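PDB 3D8U: PurR transcriptional regulator, which probably acts as a LacI/PurR-type transcription factor that binds cis-regulatory DNA to control transcription. Local coordinates for residues Q118-V123 with S181-V186. Numbering follows the deposited sequence.
Sequences QGFKNV and SLNALV
Asn122 and Asn183 join residues 118-123 to 181-186 with both backbone and side-chain groups. The backbone N of Asn183 donates to Asn122 O (3.1 Å) in a nearly straight bond of 167°, and Asn183 OD1 receives a weak bond from Asn122 N at 3.3 Å. Asn122 ND2 gives a hydrogen to Ser181 O at 2.9 Å in a bent bond, approaching from above the carbonyl plane; the equally near Asn183 N is a second donor, its hydrogen spent on Asn122 O. With CG lying between the backbone N and the carbonyl carbon (chi1 57°), the Asn122 amide is carried over to the loop ahead of strand 184-187, where the Asn122 and Asn183 side chains cross at about a right angle, their amide planes 32° apart. Ser181 OG is hydrogen-bonded to Asp179, not to Asn122. These bonds fasten together the entrances of two adjacent parallel strands, 123-128 and 184-187, in the four-stranded sheet of the periplasmic-binding-protein-like domain, as in LacI-family regulators. The first entrance follows helix 104-117, which ends in a Schellman motif with Gly119 at positive phi. Farther in, the backbones of Ala184 and Val186 bond to Gly124. Apolar groups take over on the face that carries Val123 and Ala184: Val123 CG1 meets Val186 CG2 at 3.5 Å, Phe120 CB rests against Ala184 CB at 3.9 Å, and Leu115 of helix 104-117 touches Val123, Ala184 and Val186.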
loop_
_atom_site.group_PDB
_atom_site.type_symbol
_atom_site.label_atom_id
_atom_site.label_comp_id
_atom_site.label_asym_id
_atom_site.label_seq_id
_atom_site.Cartn_x
_atom_site.Cartn_y
_atom_site.Cartn_z
ATOM N N GLN B 118 4.819 -6.877 -30.518
ATOM C CA GLN B 118 5.378 -5.553 -30.647
ATOM C C GLN B 118 6.778 -5.511 -31.211
ATOM O O GLN B 118 7.279 -4.441 -31.521
ATOM C CB GLN B 118 5.418 -4.891 -29.267
ATOM C CG GLN B 118 4.102 -4.225 -28.886
ATOM C CD GLN B 118 3.756 -3.141 -29.838
ATOM O OE1 GLN B 118 3.076 -3.379 -30.832
ATOM N NE2 GLN B 118 4.270 -1.948 -29.585
ATOM N N GLY B 119 7.444 -6.649 -31.289
ATOM C CA GLY B 119 8.804 -6.669 -31.794
ATOM C C GLY B 119 9.897 -6.817 -30.757
ATOM O O GLY B 119 11.042 -7.019 -31.120
ATOM N N PHE B 120 9.565 -6.731 -29.474
ATOM C CA PHE B 120 10.558 -6.881 -28.408
ATOM C C PHE B 120 10.731 -8.353 -28.035
ATOM O O PHE B 120 10.060 -8.903 -27.150
ATOM C CB PHE B 120 10.154 -6.053 -27.203
ATOM C CG PHE B 120 9.946 -4.596 -27.516
ATOM C CD1 PHE B 120 8.657 -4.083 -27.686
ATOM C CD2 PHE B 120 11.030 -3.742 -27.665
ATOM C CE1 PHE B 120 8.441 -2.742 -27.985
ATOM C CE2 PHE B 120 10.841 -2.415 -27.980
ATOM C CZ PHE B 120 9.534 -1.897 -28.132
ATOM N N LYS B 121 11.643 -9.012 -28.715
ATOM C CA LYS B 121 11.706 -10.452 -28.597
ATOM C C LYS B 121 12.665 -11.003 -27.521
ATOM O O LYS B 121 12.824 -12.238 -27.416
ATOM C CB LYS B 121 11.983 -11.079 -29.985
ATOM C CG LYS B 121 10.816 -10.865 -30.985
ATOM C CD LYS B 121 11.100 -11.403 -32.363
ATOM C CE LYS B 121 9.818 -11.944 -32.980
ATOM N NZ LYS B 121 10.009 -13.206 -33.827
ATOM N N ASN B 122 13.345 -10.162 -26.741
ATOM C CA ASN B 122 14.138 -10.827 -25.709
ATOM C C ASN B 122 14.005 -10.350 -24.307
ATOM O O ASN B 122 14.823 -9.610 -23.788
ATOM C CB ASN B 122 15.567 -11.257 -26.116
ATOM C CG ASN B 122 16.397 -10.140 -26.593
ATOM O OD1 ASN B 122 17.081 -10.254 -27.619
ATOM N ND2 ASN B 122 16.368 -9.035 -25.857
ATOM N N VAL B 123 12.961 -10.906 -23.709
ATOM C CA VAL B 123 12.311 -10.386 -22.557
ATOM C C VAL B 123 12.886 -11.037 -21.346
ATOM O O VAL B 123 13.077 -12.223 -21.332
ATOM C CB VAL B 123 10.818 -10.750 -22.612
ATOM C CG1 VAL B 123 10.049 -9.985 -21.557
ATOM C CG2 VAL B 123 10.252 -10.462 -23.976
ATOM N N SER B 181 22.053 -8.365 -24.535
ATOM C CA SER B 181 21.117 -8.246 -25.626
ATOM C C SER B 181 19.688 -7.976 -25.108
ATOM O O SER B 181 18.852 -7.485 -25.859
ATOM C CB SER B 181 21.150 -9.482 -26.502
ATOM O OG SER B 181 20.569 -10.536 -25.779
ATOM N N LEU B 182 19.427 -8.276 -23.829
ATOM C CA LEU B 182 18.118 -8.043 -23.175
ATOM C C LEU B 182 17.497 -6.794 -23.718
ATOM O O LEU B 182 18.204 -5.820 -23.883
ATOM C CB LEU B 182 18.300 -7.859 -21.683
ATOM C CG LEU B 182 17.037 -7.415 -20.945
ATOM C CD1 LEU B 182 16.234 -8.625 -20.552
ATOM C CD2 LEU B 182 17.349 -6.591 -19.709
ATOM N N ASN B 183 16.198 -6.803 -24.002
ATOM C CA ASN B 183 15.553 -5.614 -24.552
ATOM C C ASN B 183 14.076 -5.379 -24.205
ATOM O O ASN B 183 13.443 -4.499 -24.768
ATOM C CB ASN B 183 15.781 -5.521 -26.058
ATOM C CG ASN B 183 14.898 -6.441 -26.852
ATOM O OD1 ASN B 183 13.873 -6.907 -26.387
ATOM N ND2 ASN B 183 15.286 -6.691 -28.077
ATOM N N ALA B 184 13.533 -6.178 -23.297
ATOM C CA ALA B 184 12.287 -5.819 -22.603
ATOM C C ALA B 184 12.183 -6.484 -21.208
ATOM O O ALA B 184 12.895 -7.470 -20.917
ATOM C CB ALA B 184 11.074 -6.146 -23.454
ATOM N N LEU B 185 11.287 -5.971 -20.376
ATOM C CA LEU B 185 11.091 -6.546 -19.070
ATOM C C LEU B 185 9.636 -6.799 -18.735
ATOM O O LEU B 185 8.782 -5.940 -18.998
ATOM C CB LEU B 185 11.641 -5.576 -18.047
ATOM C CG LEU B 185 12.850 -5.895 -17.188
ATOM C CD1 LEU B 185 13.754 -6.865 -17.859
ATOM C CD2 LEU B 185 13.568 -4.578 -16.895
ATOM N N VAL B 186 9.336 -7.953 -18.141
ATOM C CA VAL B 186 8.007 -8.157 -17.555
ATOM C C VAL B 186 8.186 -8.063 -16.057
ATOM O O VAL B 186 8.929 -8.833 -15.480
ATOM C CB VAL B 186 7.405 -9.554 -17.844
ATOM C CG1 VAL B 186 6.038 -9.683 -17.204
ATOM C CG2 VAL B 186 7.305 -9.836 -19.319
#